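Local coordinates for protein MlnE (Bacillus amyloliquefaciens subsp. plantarum, PDB 5D2E) that is the N-terminal B-type ketoreductase of a macrolactin polyketide assembly-line protein, binds NADP and probably reduces the beta-keto group of carrier-bound intermediates, at residues H127-L132 with L174-N179. Numbering follows the deposited sequence.
Sequences HIIHFL and LYLYEN
Phe131 reaches across to the neighbouring strand, and its ring crosses the side chain of Leu176 at about a right angle, with CD1 of Phe131 3.7 Å from CB of Leu176. CG of Phe131 stands anti to the backbone N (chi1 -176°), which sends the ring onward along the strand direction, and CG of Glu178 lies in plane at its edge. The Glu178 carboxylate, turned 57° from the ring plane, brings OE2 to 3.6 Å from Phe131 CZ. On the same face Ile129 uses both branches: CG2 meets Leu176 CD1 at 3.7 Å, while CD1 runs alongside Leu174. Ile229 of helix 222-233 packs on Ile129 and Leu176, and Leu212 of strand 205-214 on Phe131. Strands 127-133 and 171-180 are parallel neighbours joined through helix 141-164, a beta-alpha-beta unit of the structural subdomain, the Rossmann-like half of the ketoreductase that does not hold the NADP. Three backbone hydrogen bonds fix the register, with Leu174 N on Ile128 O, His130 N on Leu174 O and Leu176 N on His130 O. Toward helix 141-164, the His130 ring places ND1 in plane at the edge of the Tyr175 ring, 3.7 Å from CD1 of Tyr175. A water oxygen lies 2.9 Å from His130 ND1 in a hydrogen bond, accepts from Leu132 N and donates to Leu176 O, bridging the strands where direct pairing stops. NE2 of His130 is hydrogen-bonded to Ser154 OG and the Tyr175 hydroxyl to Tyr188 O, so both rings are tethered to flanking helices.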
# COMPACT_ATOMS: atom_id res chain seq x y z
N HIS A 127 9.94 2.58 -24.41
CA HIS A 127 10.48 2.74 -23.07
C HIS A 127 10.07 4.02 -22.46
O HIS A 127 10.38 5.06 -22.98
CB HIS A 127 11.99 2.63 -23.13
CG HIS A 127 12.42 1.53 -24.02
ND1 HIS A 127 12.60 0.24 -23.57
CD2 HIS A 127 12.52 1.47 -25.38
CE1 HIS A 127 12.87 -0.55 -24.58
NE2 HIS A 127 12.83 0.17 -25.69
N ILE A 128 9.36 3.95 -21.32
CA ILE A 128 8.83 5.09 -20.66
C ILE A 128 9.51 5.17 -19.32
O ILE A 128 9.58 4.15 -18.63
CB ILE A 128 7.31 4.94 -20.36
CG1 ILE A 128 6.50 4.46 -21.56
CG2 ILE A 128 6.79 6.21 -19.79
CD1 ILE A 128 6.73 5.17 -22.83
N ILE A 129 10.00 6.38 -18.98
CA ILE A 129 10.62 6.68 -17.72
C ILE A 129 9.73 7.73 -17.04
O ILE A 129 9.48 8.80 -17.54
CB ILE A 129 12.06 7.19 -17.78
CG1 ILE A 129 12.97 6.25 -18.60
CG2 ILE A 129 12.57 7.51 -16.36
CD1 ILE A 129 13.13 4.91 -18.06
N HIS A 130 9.22 7.38 -15.85
CA HIS A 130 8.44 8.31 -15.08
C HIS A 130 9.24 8.69 -13.86
O HIS A 130 9.45 7.87 -12.93
CB HIS A 130 7.13 7.67 -14.68
CG HIS A 130 6.17 8.61 -14.05
ND1 HIS A 130 6.21 8.93 -12.71
CD2 HIS A 130 5.09 9.27 -14.56
CE1 HIS A 130 5.25 9.80 -12.43
NE2 HIS A 130 4.53 9.99 -13.52
N PHE A 131 9.74 9.92 -13.84
CA PHE A 131 10.54 10.38 -12.73
C PHE A 131 10.14 11.77 -12.24
O PHE A 131 10.87 12.75 -12.42
CB PHE A 131 12.03 10.38 -13.15
CG PHE A 131 13.02 10.75 -12.03
CD1 PHE A 131 12.76 10.50 -10.71
CD2 PHE A 131 14.23 11.31 -12.34
CE1 PHE A 131 13.71 10.79 -9.71
CE2 PHE A 131 15.16 11.62 -11.36
CZ PHE A 131 14.91 11.33 -10.05
N LEU A 132 9.01 11.83 -11.58
CA LEU A 132 8.47 13.02 -10.97
C LEU A 132 8.50 12.93 -9.43
O LEU A 132 8.35 13.94 -8.75
CB LEU A 132 7.01 13.16 -11.31
CG LEU A 132 6.66 13.24 -12.79
CD1 LEU A 132 5.19 13.48 -12.94
CD2 LEU A 132 7.50 14.31 -13.52
N LEU A 174 9.17 2.45 -16.41
CA LEU A 174 10.03 2.45 -15.27
C LEU A 174 9.70 3.66 -14.50
O LEU A 174 9.88 4.78 -14.97
CB LEU A 174 11.54 2.40 -15.67
CG LEU A 174 12.53 2.52 -14.49
CD1 LEU A 174 12.41 1.36 -13.48
CD2 LEU A 174 13.95 2.58 -15.05
N TYR A 175 9.16 3.43 -13.29
CA TYR A 175 8.79 4.43 -12.36
C TYR A 175 9.91 4.56 -11.33
O TYR A 175 10.30 3.58 -10.74
CB TYR A 175 7.48 4.04 -11.70
CG TYR A 175 7.20 4.74 -10.41
CD1 TYR A 175 6.80 6.07 -10.36
CD2 TYR A 175 7.39 4.07 -9.20
CE1 TYR A 175 6.61 6.70 -9.13
CE2 TYR A 175 7.20 4.70 -7.98
CZ TYR A 175 6.81 6.00 -7.95
OH TYR A 175 6.59 6.53 -6.67
N LEU A 176 10.40 5.80 -11.14
CA LEU A 176 11.48 6.14 -10.22
C LEU A 176 11.04 7.14 -9.19
O LEU A 176 10.29 8.04 -9.47
CB LEU A 176 12.67 6.78 -10.96
CG LEU A 176 13.11 6.11 -12.25
CD1 LEU A 176 14.17 6.87 -13.04
CD2 LEU A 176 13.59 4.74 -11.90
N TYR A 177 11.54 6.95 -7.97
CA TYR A 177 11.37 7.90 -6.92
C TYR A 177 12.64 7.96 -6.06
O TYR A 177 13.37 6.98 -5.97
CB TYR A 177 10.20 7.61 -6.00
CG TYR A 177 10.25 6.37 -5.17
CD1 TYR A 177 9.88 5.14 -5.72
CD2 TYR A 177 10.67 6.41 -3.82
CE1 TYR A 177 9.89 3.99 -4.95
CE2 TYR A 177 10.66 5.26 -3.05
CZ TYR A 177 10.29 4.06 -3.63
OH TYR A 177 10.31 2.91 -2.89
N GLU A 178 12.82 9.10 -5.41
CA GLU A 178 13.97 9.34 -4.58
C GLU A 178 13.62 9.11 -3.12
O GLU A 178 12.51 9.38 -2.66
CB GLU A 178 14.46 10.76 -4.68
CG GLU A 178 15.00 11.14 -6.04
CD GLU A 178 15.47 12.58 -6.06
OE1 GLU A 178 15.22 13.35 -5.09
OE2 GLU A 178 16.14 12.91 -7.00
N ASN A 179 14.62 8.62 -2.41
CA ASN A 179 14.56 8.47 -0.97
C ASN A 179 15.99 8.70 -0.44
O ASN A 179 16.91 8.91 -1.24
CB ASN A 179 13.98 7.11 -0.56
CG ASN A 179 13.54 7.06 0.95
OD1 ASN A 179 13.34 8.08 1.61
ND2 ASN A 179 13.36 5.88 1.46
O HOH W 1 8.07 9.34 -10.56